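Local coordinates for putative amino acid binding protein (Streptococcus mutans, PDB 4C0R), which binds oxidized glutathione disulfide and probably delivers glutathione to the cystine ABC importer TcyBC for uptake into the cell, at residues A[192-197]-A[205-210]; A[122-127]-A[134-139]; A[13-18]-A[226-231]. All coordinates share one frame; numbering follows the deposited sequence.

Contact 1 of 3, residues A[192-197]-A[205-210]; sequences VYFIFA and KFVNKR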
loop_
_atom_site.group_PDB
_atom_site.type_symbol
_atom_site.label_atom_id
_atom_site.label_comp_id
_atom_site.label_asym_id
_atom_site.label_seq_id
_atom_site.Cartn_x
_atom_site.Cartn_y
_atom_site.Cartn_z
ATOM N N VAL A 192 6.056 -2.015 -3.882
ATOM C CA VAL A 192 5.669 -0.851 -3.108
ATOM C C VAL A 192 6.946 -0.210 -2.555
ATOM O O VAL A 192 8.035 -0.861 -2.532
ATOM C CB VAL A 192 4.698 -1.160 -2.076
ATOM C CG1 VAL A 192 3.305 -1.553 -2.731
ATOM C CG2 VAL A 192 5.255 -2.203 -1.166
ATOM N N TYR A 193 6.851 1.056 -2.163
ATOM C CA TYR A 193 8.028 1.910 -2.014
ATOM C C TYR A 193 7.817 2.960 -0.962
ATOM O O TYR A 193 6.646 3.274 -0.673
ATOM C CB TYR A 193 8.165 2.755 -3.295
ATOM C CG TYR A 193 8.355 1.987 -4.570
ATOM C CD1 TYR A 193 7.274 1.477 -5.301
ATOM C CD2 TYR A 193 9.622 1.765 -5.037
ATOM C CE1 TYR A 193 7.474 0.764 -6.494
ATOM C CE2 TYR A 193 9.842 1.027 -6.197
ATOM C CZ TYR A 193 8.782 0.566 -6.938
ATOM O OH TYR A 193 9.029 -0.140 -8.101
ATOM N N PHE A 194 8.886 3.558 -0.488
ATOM C CA PHE A 194 8.817 4.860 0.169
ATOM C C PHE A 194 8.830 5.920 -0.908
ATOM O O PHE A 194 9.487 5.754 -1.942
ATOM C CB PHE A 194 10.021 5.101 1.056
ATOM C CG PHE A 194 10.082 4.183 2.257
ATOM C CD1 PHE A 194 9.164 4.313 3.291
ATOM C CD2 PHE A 194 11.054 3.195 2.349
ATOM C CE1 PHE A 194 9.224 3.479 4.398
ATOM C CE2 PHE A 194 11.113 2.363 3.482
ATOM C CZ PHE A 194 10.210 2.523 4.483
ATOM N N ILE A 195 8.139 7.037 -0.678
ATOM C CA ILE A 195 8.274 8.179 -1.535
ATOM C C ILE A 195 8.775 9.377 -0.740
ATOM O O ILE A 195 8.706 9.400 0.480
ATOM C CB ILE A 195 6.967 8.536 -2.266
ATOM C CG1 ILE A 195 5.834 8.827 -1.280
ATOM C CG2 ILE A 195 6.560 7.477 -3.277
ATOM C CD1 ILE A 195 4.548 9.348 -1.978
ATOM N N PHE A 196 9.324 10.360 -1.460
ATOM C CA PHE A 196 9.914 11.504 -0.780
ATOM C C PHE A 196 9.527 12.796 -1.475
ATOM O O PHE A 196 9.297 12.826 -2.684
ATOM C CB PHE A 196 11.450 11.472 -0.774
ATOM C CG PHE A 196 12.031 10.181 -0.272
ATOM C CD1 PHE A 196 12.147 9.091 -1.102
ATOM C CD2 PHE A 196 12.475 10.083 1.016
ATOM C CE1 PHE A 196 12.697 7.887 -0.651
ATOM C CE2 PHE A 196 13.015 8.894 1.484
ATOM C CZ PHE A 196 13.130 7.788 0.636
ATOM N N ALA A 197 9.573 13.867 -0.704
ATOM C CA ALA A 197 9.437 15.208 -1.274
ATOM C C ALA A 197 10.568 15.365 -2.276
ATOM O O ALA A 197 11.658 14.800 -2.140
ATOM C CB ALA A 197 9.483 16.252 -0.157
ATOM N N LYS A 205 18.884 8.922 -0.955
ATOM C CA LYS A 205 20.130 8.191 -1.057
ATOM C C LYS A 205 20.430 7.430 0.185
ATOM O O LYS A 205 20.897 6.278 0.105
ATOM C CB LYS A 205 21.257 9.166 -1.373
ATOM N N PHE A 206 20.245 8.075 1.335
ATOM C CA PHE A 206 20.479 7.394 2.593
ATOM C C PHE A 206 19.576 6.195 2.735
ATOM O O PHE A 206 20.021 5.092 3.084
ATOM C CB PHE A 206 20.334 8.320 3.790
ATOM C CG PHE A 206 20.367 7.608 5.090
ATOM C CD1 PHE A 206 21.556 7.189 5.616
ATOM C CD2 PHE A 206 19.203 7.342 5.774
ATOM C CE1 PHE A 206 21.595 6.505 6.821
ATOM C CE2 PHE A 206 19.228 6.647 6.961
ATOM C CZ PHE A 206 20.425 6.239 7.498
ATOM N N VAL A 207 18.278 6.415 2.515
ATOM C CA VAL A 207 17.334 5.298 2.645
ATOM C C VAL A 207 17.709 4.137 1.684
ATOM O O VAL A 207 17.690 2.952 2.054
ATOM C CB VAL A 207 15.892 5.758 2.429
ATOM C CG1 VAL A 207 14.966 4.605 2.274
ATOM C CG2 VAL A 207 15.467 6.674 3.552
ATOM N N ASN A 208 18.052 4.459 0.456
ATOM C CA ASN A 208 18.372 3.406 -0.492
ATOM C C ASN A 208 19.642 2.630 -0.078
ATOM O O ASN A 208 19.682 1.414 -0.219
ATOM C CB ASN A 208 18.528 3.958 -1.918
ATOM C CG ASN A 208 17.230 4.307 -2.554
ATOM O OD1 ASN A 208 16.168 3.897 -2.101
ATOM N ND2 ASN A 208 17.303 5.072 -3.648
ATOM N N LYS A 209 20.679 3.340 0.413
ATOM C CA LYS A 209 21.879 2.685 0.868
ATOM C C LYS A 209 21.534 1.694 1.999
ATOM O O LYS A 209 22.019 0.531 2.033
ATOM C CB LYS A 209 22.891 3.710 1.340
ATOM N N ARG A 210 20.689 2.149 2.923
ATOM C CA ARG A 210 20.259 1.278 4.026
ATOM C C ARG A 210 19.443 0.073 3.525
ATOM O O ARG A 210 19.581 -1.037 4.039
ATOM C CB ARG A 210 19.488 2.081 5.055
ATOM C CG ARG A 210 20.373 3.102 5.819
ATOM C CD ARG A 210 21.246 2.455 6.844
ATOM N NE ARG A 210 20.489 1.847 7.901
ATOM C CZ ARG A 210 20.862 0.831 8.639
ATOM N NH1 ARG A 210 22.097 0.316 8.481
ATOM N NH2 ARG A 210 20.043 0.319 9.534
#
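Val207, on helix 201-216, reaches the strand 191-196 and meets two of its aromatic rings, Phe194 and Phe196. Followed outward, its CB already makes contact, lying 3.9 Å from CZ of Phe196 and close to the plane of that ring, so that it arrives at the ring edge. Beyond CB the two methyl groups have different surroundings. CG2 stays with Phe196 and sits 3.9 Å from its CE2, at about the same distance from CZ. CG1, anti to the backbone N (chi1 168°), sits between the rings, 4.0 Å from CZ of Phe196 and 4.2 Å from CD2 of Phe194. One branched residue of the helix therefore bridges two aromatic residues spaced two apart on the strand, and both of these direct their CB atoms toward the helix. Between the backbones the closest CA atoms, those of Phe194 and Val207, are still 8.9 Å apart, a gap spanned by side chains alone.

All three residues are buried, and helix 27-36 closes the packing, with Val31 and Ala32 against Phe194 and Phe36 against Val207. Elsewhere on the helix, polar groups are satisfied outside the two segments: Asn208 OD1 accepts from Asn84 N, and Arg210 donates through NE and NH2 to the carbonyls of Val35 and Glu34. No hydrogen bond crosses between 192-197 and 205-210, and the buried surface is a modest 119 Å². The chemistry is thus purely apolar, and the helix is held on the sheet here by shape and dispersion, with directional bonding confined to the surroundings.

Contact 2 of 3, residues A[122-127]-A[134-139]; sequences PMLQKF and NQVKLN
Leu124 and Leu138 meet through their methyl ends, CD1 of Leu124 lying 3.7 Å from CD2 of Leu138. The same CD2 also approaches CB of Leu124 at 3.7 Å, so it rests along the leucine instead of touching its end alone. The other methyl of Leu138, CD1, is 4.2 Å from CG of Gln125, whose aliphatic part borders the apolar patch. Three residues after Leu124, Phe127 brings its ring to Val136: its CD1 stands 3.8 Å from CG2 of the valine, and CE1 is equally near. The ring is carried there by a first torsion that sets CG anti to the backbone N (chi1 178°), and the two side chains cross at about a right angle. No hydrogen bond joins the segments, and most of the 243 Å² they bury comes from Leu124, Phe127, Val136 and Leu138.

Outside this shell, Asn128 OD1 accepts from the backbone N of Val136 and helps fix where the chain enters the strand. His131 stacks on Phe127, and Tyr104 meets the same ring edge-to-face. Thr112 of strand 111-114 touches both Leu124 and Val136, while backbone hydrogen bonds join that strand to Lys137 and Asn139. Helix 120-130 therefore packs on the two parallel strands 111-114 and 137-140, and the contact forms the second half of a beta-alpha-beta crossover, as expected in the alpha/beta lobes of periplasmic-type solute-binding proteins.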
loop_
_atom_site.group_PDB
_atom_site.type_symbol
_atom_site.label_atom_id
_atom_site.label_comp_id
_atom_site.label_asym_id
_atom_site.label_seq_id
_atom_site.Cartn_x
_atom_site.Cartn_y
_atom_site.Cartn_z
ATOM N N PRO A 122 -7.908 4.525 -11.205
ATOM C CA PRO A 122 -7.696 4.586 -12.655
ATOM C C PRO A 122 -7.771 3.214 -13.334
ATOM O O PRO A 122 -8.126 3.093 -14.475
ATOM C CB PRO A 122 -6.292 5.208 -12.803
ATOM C CG PRO A 122 -5.691 5.177 -11.432
ATOM C CD PRO A 122 -6.827 5.195 -10.464
ATOM N N MET A 123 -7.443 2.156 -12.589
ATOM C CA MET A 123 -7.571 0.813 -13.109
ATOM C C MET A 123 -9.019 0.520 -13.487
ATOM O O MET A 123 -9.303 -0.024 -14.573
ATOM C CB MET A 123 -7.117 -0.211 -12.031
ATOM C CG MET A 123 -7.123 -1.595 -12.578
ATOM S SD MET A 123 -6.629 -2.676 -11.235
ATOM C CE MET A 123 -4.946 -2.139 -11.211
ATOM N N LEU A 124 -9.949 0.842 -12.590
ATOM C CA LEU A 124 -11.351 0.535 -12.802
ATOM C C LEU A 124 -11.932 1.515 -13.815
ATOM O O LEU A 124 -12.850 1.175 -14.581
ATOM C CB LEU A 124 -12.104 0.530 -11.496
ATOM C CG LEU A 124 -11.802 -0.724 -10.640
ATOM C CD1 LEU A 124 -12.349 -0.574 -9.254
ATOM C CD2 LEU A 124 -12.377 -1.922 -11.321
ATOM N N GLN A 125 -11.402 2.728 -13.829
ATOM C CA GLN A 125 -11.890 3.699 -14.839
ATOM C C GLN A 125 -11.517 3.236 -16.222
ATOM O O GLN A 125 -12.309 3.419 -17.185
ATOM C CB GLN A 125 -11.360 5.103 -14.577
ATOM C CG GLN A 125 -11.953 5.721 -13.361
ATOM C CD GLN A 125 -11.272 6.990 -12.901
ATOM O OE1 GLN A 125 -10.059 7.190 -13.094
ATOM N NE2 GLN A 125 -12.046 7.834 -12.256
ATOM N N LYS A 126 -10.316 2.690 -16.380
ATOM C CA LYS A 126 -9.906 2.088 -17.658
ATOM C C LYS A 126 -10.771 0.913 -18.029
ATOM O O LYS A 126 -11.130 0.719 -19.185
ATOM C CB LYS A 126 -8.437 1.706 -17.659
ATOM C CG LYS A 126 -8.016 0.932 -18.876
ATOM N N PHE A 127 -11.097 0.087 -17.047
ATOM C CA PHE A 127 -11.946 -1.051 -17.311
ATOM C C PHE A 127 -13.294 -0.555 -17.830
ATOM O O PHE A 127 -13.901 -1.145 -18.737
ATOM C CB PHE A 127 -12.172 -1.849 -16.021
ATOM C CG PHE A 127 -13.089 -3.023 -16.190
ATOM C CD1 PHE A 127 -14.457 -2.880 -16.091
ATOM C CD2 PHE A 127 -12.561 -4.291 -16.482
ATOM C CE1 PHE A 127 -15.295 -4.001 -16.266
ATOM C CE2 PHE A 127 -13.373 -5.373 -16.655
ATOM C CZ PHE A 127 -14.752 -5.225 -16.546
ATOM N N ASN A 134 -21.436 -2.141 -19.733
ATOM C CA ASN A 134 -21.610 -2.993 -18.565
ATOM C C ASN A 134 -20.543 -2.554 -17.543
ATOM O O ASN A 134 -19.685 -3.338 -17.134
ATOM C CB ASN A 134 -21.442 -4.459 -18.951
ATOM C CG ASN A 134 -22.070 -5.417 -17.963
ATOM O OD1 ASN A 134 -22.858 -5.039 -17.086
ATOM N ND2 ASN A 134 -21.694 -6.677 -18.075
ATOM N N GLN A 135 -20.592 -1.288 -17.172
ATOM C CA GLN A 135 -19.580 -0.717 -16.281
ATOM C C GLN A 135 -19.732 -1.176 -14.848
ATOM O O GLN A 135 -20.813 -1.548 -14.388
ATOM C CB GLN A 135 -19.677 0.783 -16.310
ATOM C CG GLN A 135 -19.315 1.371 -17.644
ATOM C CD GLN A 135 -19.378 2.883 -17.649
ATOM O OE1 GLN A 135 -18.856 3.533 -16.748
ATOM N NE2 GLN A 135 -20.025 3.452 -18.661
ATOM N N VAL A 136 -18.597 -1.165 -14.158
ATOM C CA VAL A 136 -18.531 -1.309 -12.740
ATOM C C VAL A 136 -19.074 -0.038 -12.132
ATOM O O VAL A 136 -18.760 1.038 -12.605
ATOM C CB VAL A 136 -17.058 -1.469 -12.298
ATOM C CG1 VAL A 136 -16.910 -1.521 -10.776
ATOM C CG2 VAL A 136 -16.484 -2.704 -12.886
ATOM N N LYS A 137 -19.915 -0.189 -11.138
ATOM C CA LYS A 137 -20.455 0.933 -10.403
ATOM C C LYS A 137 -19.428 1.298 -9.319
ATOM O O LYS A 137 -19.274 0.540 -8.356
ATOM C CB LYS A 137 -21.755 0.512 -9.746
ATOM N N LEU A 138 -18.777 2.455 -9.463
ATOM C CA LEU A 138 -17.762 2.903 -8.506
ATOM C C LEU A 138 -18.377 3.763 -7.432
ATOM O O LEU A 138 -18.984 4.777 -7.740
ATOM C CB LEU A 138 -16.670 3.713 -9.202
ATOM C CG LEU A 138 -15.947 3.005 -10.334
ATOM C CD1 LEU A 138 -15.122 3.977 -11.136
ATOM C CD2 LEU A 138 -15.055 1.912 -9.711
ATOM N N ASN A 139 -18.251 3.345 -6.179
ATOM C CA ASN A 139 -18.749 4.107 -5.060
ATOM C C ASN A 139 -17.569 4.619 -4.274
ATOM O O ASN A 139 -16.911 3.856 -3.551
ATOM C CB ASN A 139 -19.598 3.209 -4.200
ATOM C CG ASN A 139 -20.777 2.644 -4.974
ATOM O OD1 ASN A 139 -20.711 1.560 -5.620
ATOM N ND2 ASN A 139 -21.879 3.387 -4.929
#

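Contact 3 of 3, residues A[13-18]-A[226-231]; sequences TNPFSY and KYLGGS. With GDS (oxidized glutathione disulfide), chain C.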
loop_
_atom_site.group_PDB
_atom_site.type_symbol
_atom_site.label_atom_id
_atom_site.label_comp_id
_atom_site.label_asym_id
_atom_site.label_seq_id
_atom_site.Cartn_x
_atom_site.Cartn_y
_atom_site.Cartn_z
ATOM N N THR A 13 -3.948 0.459 7.108
ATOM C CA THR A 13 -3.701 -0.554 6.104
ATOM C C THR A 13 -2.850 -1.699 6.667
ATOM O O THR A 13 -1.660 -1.821 6.336
ATOM C CB THR A 13 -3.056 0.078 4.849
ATOM O OG1 THR A 13 -3.781 1.279 4.478
ATOM C CG2 THR A 13 -3.039 -0.864 3.669
ATOM N N ASN A 14 -3.464 -2.487 7.503
ATOM C CA ASN A 14 -2.775 -3.620 8.107
ATOM C C ASN A 14 -2.398 -4.590 6.999
ATOM O O ASN A 14 -3.228 -4.876 6.165
ATOM C CB ASN A 14 -3.763 -4.235 9.101
ATOM C CG ASN A 14 -3.307 -5.466 9.799
ATOM O OD1 ASN A 14 -2.168 -5.899 9.787
ATOM N ND2 ASN A 14 -4.294 -6.108 10.436
ATOM N N PRO A 15 -1.151 -5.101 6.967
ATOM C CA PRO A 15 -0.063 -4.999 7.940
ATOM C C PRO A 15 1.064 -4.055 7.563
ATOM O O PRO A 15 2.119 -4.103 8.146
ATOM C CB PRO A 15 0.476 -6.400 7.963
ATOM C CG PRO A 15 0.370 -6.815 6.522
ATOM C CD PRO A 15 -0.903 -6.209 6.010
ATOM N N PHE A 16 0.825 -3.150 6.615
ATOM C CA PHE A 16 1.850 -2.201 6.205
ATOM C C PHE A 16 1.978 -1.038 7.157
ATOM O O PHE A 16 3.064 -0.588 7.474
ATOM C CB PHE A 16 1.641 -1.706 4.738
ATOM C CG PHE A 16 2.160 -2.702 3.727
ATOM C CD1 PHE A 16 1.375 -3.811 3.352
ATOM C CD2 PHE A 16 3.430 -2.597 3.204
ATOM C CE1 PHE A 16 1.879 -4.721 2.516
ATOM C CE2 PHE A 16 3.919 -3.533 2.367
ATOM C CZ PHE A 16 3.165 -4.585 2.028
ATOM N N SER A 17 0.830 -0.573 7.608
ATOM C CA SER A 17 0.778 0.624 8.433
ATOM C C SER A 17 -0.515 0.596 9.246
ATOM O O SER A 17 -1.608 0.637 8.684
ATOM C CB SER A 17 0.908 1.903 7.633
ATOM O OG SER A 17 0.812 3.037 8.528
ATOM N N TYR A 18 -0.382 0.469 10.554
ATOM C CA TYR A 18 -1.566 0.295 11.445
ATOM C C TYR A 18 -1.155 0.581 12.891
ATOM O O TYR A 18 -0.003 0.661 13.214
ATOM C CB TYR A 18 -2.179 -1.115 11.345
ATOM C CG TYR A 18 -1.327 -2.271 11.818
ATOM C CD1 TYR A 18 -0.348 -2.840 10.984
ATOM C CD2 TYR A 18 -1.492 -2.810 13.070
ATOM C CE1 TYR A 18 0.441 -3.850 11.412
ATOM C CE2 TYR A 18 -0.692 -3.879 13.495
ATOM C CZ TYR A 18 0.260 -4.384 12.651
ATOM O OH TYR A 18 1.059 -5.449 13.030
ATOM N N LYS A 226 8.097 -11.080 9.712
ATOM C CA LYS A 226 7.537 -10.692 11.003
ATOM C C LYS A 226 6.269 -9.883 10.872
ATOM O O LYS A 226 5.271 -10.139 11.549
ATOM C CB LYS A 226 8.536 -9.883 11.806
ATOM C CG LYS A 226 8.053 -9.465 13.205
ATOM C CD LYS A 226 9.201 -8.857 14.002
ATOM C CE LYS A 226 8.815 -8.584 15.469
ATOM N NZ LYS A 226 7.377 -8.826 15.740
ATOM N N TYR A 227 6.322 -8.880 9.987
ATOM C CA TYR A 227 5.202 -7.973 9.816
ATOM C C TYR A 227 4.246 -8.320 8.675
ATOM O O TYR A 227 3.019 -8.148 8.831
ATOM C CB TYR A 227 5.689 -6.491 9.788
ATOM C CG TYR A 227 6.390 -6.107 11.091
ATOM C CD1 TYR A 227 5.647 -5.820 12.273
ATOM C CD2 TYR A 227 7.730 -6.053 11.174
ATOM C CE1 TYR A 227 6.288 -5.514 13.460
ATOM C CE2 TYR A 227 8.382 -5.752 12.343
ATOM C CZ TYR A 227 7.668 -5.496 13.496
ATOM O OH TYR A 227 8.407 -5.204 14.647
ATOM N N LEU A 228 4.749 -8.847 7.558
ATOM C CA LEU A 228 3.916 -9.220 6.420
ATOM C C LEU A 228 3.402 -10.653 6.448
ATOM O O LEU A 228 2.456 -10.974 5.774
ATOM C CB LEU A 228 4.608 -8.971 5.063
ATOM C CG LEU A 228 5.032 -7.525 4.948
ATOM C CD1 LEU A 228 5.747 -7.392 3.634
ATOM C CD2 LEU A 228 3.853 -6.587 5.051
ATOM N N GLY A 229 4.066 -11.513 7.216
ATOM C CA GLY A 229 3.667 -12.910 7.354
ATOM C C GLY A 229 4.241 -13.870 6.323
ATOM O O GLY A 229 3.791 -15.006 6.173
ATOM N N GLY A 230 5.264 -13.433 5.604
ATOM C CA GLY A 230 5.926 -14.231 4.608
ATOM C C GLY A 230 7.045 -13.447 3.981
ATOM O O GLY A 230 7.298 -12.318 4.411
ATOM N N SER A 231 7.755 -14.065 3.042
ATOM C CA SER A 231 8.884 -13.460 2.398
ATOM C C SER A 231 8.419 -12.868 1.073
ATOM O O SER A 231 8.178 -13.584 0.092
ATOM C CB SER A 231 9.971 -14.520 2.188
ATOM O OG SER A 231 11.192 -13.907 1.814
HETATM C CD1 GDS C . -9.290 7.712 3.010
HETATM N N2 GDS C . -9.681 6.316 3.247
HETATM C CA2 GDS C . -8.878 5.615 4.182
HETATM C C2 GDS C . -9.181 5.735 5.634
HETATM O O2 GDS C . -8.298 5.517 6.489
HETATM C CB2 GDS C . -7.713 4.774 3.823
HETATM S SG2 GDS C . -7.515 4.552 2.068
HETATM N N3 GDS C . -10.528 6.113 6.005
HETATM C CA3 GDS C . -10.853 6.334 7.414
HETATM C C3 GDS C . -10.936 7.855 7.526
HETATM O OE3 GDS C . -11.797 8.408 8.279
HETATM O OE4 GDS C . -10.168 8.617 6.871
HETATM N N4 GDS C . -6.407 1.962 0.460
HETATM C CA4 GDS C . -7.662 1.248 0.466
HETATM C C4 GDS C . -8.374 1.440 -0.827
HETATM O OE5 GDS C . -7.753 1.779 -1.881
HETATM O OE6 GDS C . -9.610 1.187 -0.837
HETATM C C5 GDS C . -5.619 1.967 1.652
HETATM O O5 GDS C . -5.995 1.338 2.639
HETATM C CA5 GDS C . -4.441 2.830 1.579
HETATM N N5 GDS C . -3.731 2.916 0.370
HETATM C CB5 GDS C . -4.544 4.066 2.411
HETATM S SG5 GDS C . -5.663 5.234 1.592
HETATM C CA6 GDS C . -2.123 1.270 -3.754
HETATM C C6 GDS C . -1.636 2.649 -4.172
HETATM O OE7 GDS C . -2.490 3.508 -4.521
HETATM O OE8 GDS C . -0.415 2.934 -4.154
HETATM N N6 GDS C . -0.935 0.404 -3.627
HETATM C CB6 GDS C . -2.908 1.333 -2.495
HETATM C CG6 GDS C . -2.187 2.251 -1.483
HETATM C CD6 GDS C . -2.815 1.990 -0.130
HETATM O O6 GDS C . -2.566 1.021 0.602
HETATM O O HOH W 1 2.093 -7.058 11.336
#
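Tyr18 OH lies 2.6 Å from a water, which in turn donates to Tyr227 O at 2.9 Å and so bridges the two segments. Separately, CB of Pro15 makes a close van der Waals contact with that carbonyl oxygen, Tyr227 O, at 3.2 Å. Beyond this polar link the contact is apolar. Leu228 lays CD2 over one face of the Phe16 ring, 3.9 Å from the centroid and 19° off the ring normal, a CH-pi arrangement. The CB of Phe16 points away from the helix, yet chi1 of -81° places CG beside the backbone N and lets the ring come back to the leucine. The same CD2 is 3.8 Å from CG of Pro15, so one methyl group serves both the proline and the ring.

The turn carrying Pro15 is itself firmly shaped: the peptide bond before Pro15 is cis, and Thr13 O accepts from both Phe16 N and Ser17 N. Those two residues facing Thr13 make a classic beta bulge. At the far side of the turn Thr13 OG1 donates to O5 of the oxidized glutathione at 2.9 Å, and Asn68 ND2 is a further partner of that hydroxyl. The helix 219-228 thus packs behind a bulged hairpin whose front lines the ligand pocket, in the binding site of a family 3 extracellular solute-binding protein.

How the contacts relate
Along the chain, contact 3 joins residues 13-18 to 226-231 and so encloses the other two; contact 2 closes before contact 1 opens. Contacts 1 and 3 are neighbours, their centres 18 Å apart. They touch where Val192 CG2 meets Phe16 CE2 at 4.0 Å, and their helices, 201-216 and 219-228, follow each other directly. Contact 2 stands apart, its centre 32 Å from that of contact 1 and 28 Å from that of contact 3, across the chain's centre from both. This spread fits a two-lobed binding protein with glutathione disulfide between the lobes, with contacts 1 and 3 probably in one lobe and contact 2 in the other.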